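Desmoplakin (Homo sapiens, PDB 3R6N) is a desmosomal cell-adhesion protein whose plakin domain, built of spectrin repeats with an SH3 domain, probably serves as a rigid spacer in cell junctions. Local coordinates at residues A35-H40 / Q94-I99. Numbering follows the deposited sequence.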
loop_
_atom_site.group_PDB
_atom_site.type_symbol
_atom_site.label_atom_id
_atom_site.label_comp_id
_atom_site.label_asym_id
_atom_site.label_seq_id
_atom_site.Cartn_x
_atom_site.Cartn_y
_atom_site.Cartn_z
ATOM N N ALA A 35 20.795 18.014 33.006
ATOM C CA ALA A 35 21.624 19.123 33.465
ATOM C C ALA A 35 21.549 19.291 34.983
ATOM O O ALA A 35 22.533 19.663 35.619
ATOM C CB ALA A 35 21.222 20.410 32.763
ATOM N N SER A 36 20.376 19.021 35.550
ATOM C CA SER A 36 20.187 19.051 36.998
ATOM C C SER A 36 20.885 17.862 37.640
ATOM O O SER A 36 21.709 18.021 38.543
ATOM C CB SER A 36 18.698 19.005 37.349
ATOM O OG SER A 36 18.011 20.135 36.846
ATOM N N VAL A 37 20.538 16.669 37.169
ATOM C CA VAL A 37 21.158 15.436 37.638
ATOM C C VAL A 37 22.675 15.590 37.734
ATOM O O VAL A 37 23.293 15.105 38.678
ATOM C CB VAL A 37 20.808 14.245 36.714
ATOM C CG1 VAL A 37 21.471 12.975 37.204
ATOM C CG2 VAL A 37 19.300 14.055 36.630
ATOM N N GLU A 38 23.268 16.282 36.765
ATOM C CA GLU A 38 24.716 16.465 36.729
ATOM C C GLU A 38 25.223 17.333 37.875
ATOM O O GLU A 38 26.233 17.015 38.500
ATOM C CB GLU A 38 25.150 17.068 35.389
ATOM C CG GLU A 38 26.638 17.383 35.306
ATOM C CD GLU A 38 27.506 16.142 35.434
ATOM O OE1 GLU A 38 27.104 15.079 34.920
ATOM O OE2 GLU A 38 28.589 16.226 36.052
ATOM N N GLN A 39 24.524 18.430 38.144
ATOM C CA GLN A 39 24.927 19.354 39.198
ATOM C C GLN A 39 24.643 18.776 40.579
ATOM O O GLN A 39 25.258 19.176 41.565
ATOM C CB GLN A 39 24.222 20.700 39.032
ATOM C CG GLN A 39 24.550 21.402 37.725
ATOM C CD GLN A 39 23.548 22.488 37.376
ATOM O OE1 GLN A 39 22.815 22.976 38.238
ATOM N NE2 GLN A 39 23.509 22.868 36.103
ATOM N N HIS A 40 23.707 17.834 40.642
ATOM C CA HIS A 40 23.382 17.161 41.893
ATOM C C HIS A 40 24.416 16.084 42.218
ATOM O O HIS A 40 24.675 15.793 43.384
ATOM C CB HIS A 40 21.975 16.564 41.832
ATOM C CG HIS A 40 20.885 17.589 41.780
ATOM N ND1 HIS A 40 19.629 17.319 41.275
ATOM C CD2 HIS A 40 20.860 18.886 42.168
ATOM C CE1 HIS A 40 18.880 18.404 41.356
ATOM N NE2 HIS A 40 19.605 19.370 41.894
ATOM N N GLN A 94 22.291 5.696 39.413
ATOM C CA GLN A 94 21.267 4.888 38.762
ATOM C C GLN A 94 20.362 5.753 37.894
ATOM O O GLN A 94 20.025 5.374 36.774
ATOM C CB GLN A 94 20.426 4.142 39.802
ATOM C CG GLN A 94 21.208 3.186 40.695
ATOM C CD GLN A 94 20.324 2.494 41.717
ATOM O OE1 GLN A 94 19.583 3.141 42.458
ATOM N NE2 GLN A 94 20.395 1.168 41.758
ATOM N N LEU A 95 19.973 6.914 38.417
ATOM C CA LEU A 95 19.101 7.832 37.687
ATOM C C LEU A 95 19.759 8.303 36.400
ATOM O O LEU A 95 19.212 8.119 35.311
ATOM C CB LEU A 95 18.737 9.045 38.545
ATOM C CG LEU A 95 17.718 10.014 37.938
ATOM C CD1 LEU A 95 16.390 9.314 37.716
ATOM C CD2 LEU A 95 17.530 11.241 38.815
ATOM N N GLN A 96 20.933 8.912 36.531
ATOM C CA GLN A 96 21.644 9.443 35.379
ATOM C C GLN A 96 21.742 8.393 34.279
ATOM O O GLN A 96 21.435 8.674 33.119
ATOM C CB GLN A 96 23.037 9.927 35.776
ATOM C CG GLN A 96 23.702 10.820 34.742
ATOM C CD GLN A 96 25.133 11.164 35.106
ATOM O OE1 GLN A 96 25.973 10.278 35.268
ATOM N NE2 GLN A 96 25.417 12.456 35.237
ATOM N N ASN A 97 22.156 7.184 34.639
ATOM C CA ASN A 97 22.244 6.106 33.661
ATOM C C ASN A 97 20.926 5.880 32.933
ATOM O O ASN A 97 20.852 6.017 31.713
ATOM C CB ASN A 97 22.711 4.806 34.312
ATOM C CG ASN A 97 24.209 4.781 34.552
ATOM O OD1 ASN A 97 24.831 5.818 34.792
ATOM N ND2 ASN A 97 24.800 3.592 34.481
ATOM N N ILE A 98 19.887 5.543 33.688
ATOM C CA ILE A 98 18.595 5.201 33.099
ATOM C C ILE A 98 18.055 6.318 32.209
ATOM O O ILE A 98 17.449 6.048 31.174
ATOM C CB ILE A 98 17.545 4.814 34.174
ATOM C CG1 ILE A 98 16.377 4.065 33.532
ATOM C CG2 ILE A 98 17.066 6.038 34.939
ATOM C CD1 ILE A 98 16.767 2.729 32.943
ATOM N N ILE A 99 18.284 7.567 32.602
ATOM C CA ILE A 99 17.790 8.698 31.824
ATOM C C ILE A 99 18.604 8.920 30.556
ATOM O O ILE A 99 18.045 9.054 29.473
ATOM C CB ILE A 99 17.770 9.988 32.648
ATOM C CG1 ILE A 99 16.898 9.805 33.886
ATOM C CG2 ILE A 99 17.249 11.144 31.813
ATOM C CD1 ILE A 99 16.728 11.063 34.688
#
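Val37 and Gln96 meet where two antiparallel helices of the spectrin-repeat rod, 34-64 and 68-117, pack side by side; their local axes come within 10.2 Å and run 154° apart. The Gln96 side chain runs outward from its helix: Gln96 CB lies 3.7 Å from Val37 CG1, and its CG is still within 4.0 Å of that same methyl, so the aliphatic part of the glutamine does apolar work. With CG anti to the backbone N (chi1 -165°) and the chain extended beyond it, the amide is carried past the valine to Glu38. There Gln96 NE2 sits 3.1 Å from Glu38 OE1, with the amide and carboxylate planes only 19° apart. Glu38 gets its carboxylate to that spot through a bend at chi2, and its other oxygen, OE2, makes a weak hydrogen bond to Asn42 further along the helix. Val37 splits its two methyls between different neighbours: CG1 takes the glutamine stem, while CG2 turns to the buried side, toward Leu95 and Ile99. Both of those residues also reach the loop just before helix 34-64, Leu95 touching Trp30 and Ile99 touching Val32, and both pack on helix 167-225 through Ile170 and Tyr173. The contact thus passes from a polar margin into a shared apolar core, where Val37 CG2 lies 4.0 Å from Leu95 CD2 and 4.4 Å from Ile99 CD1.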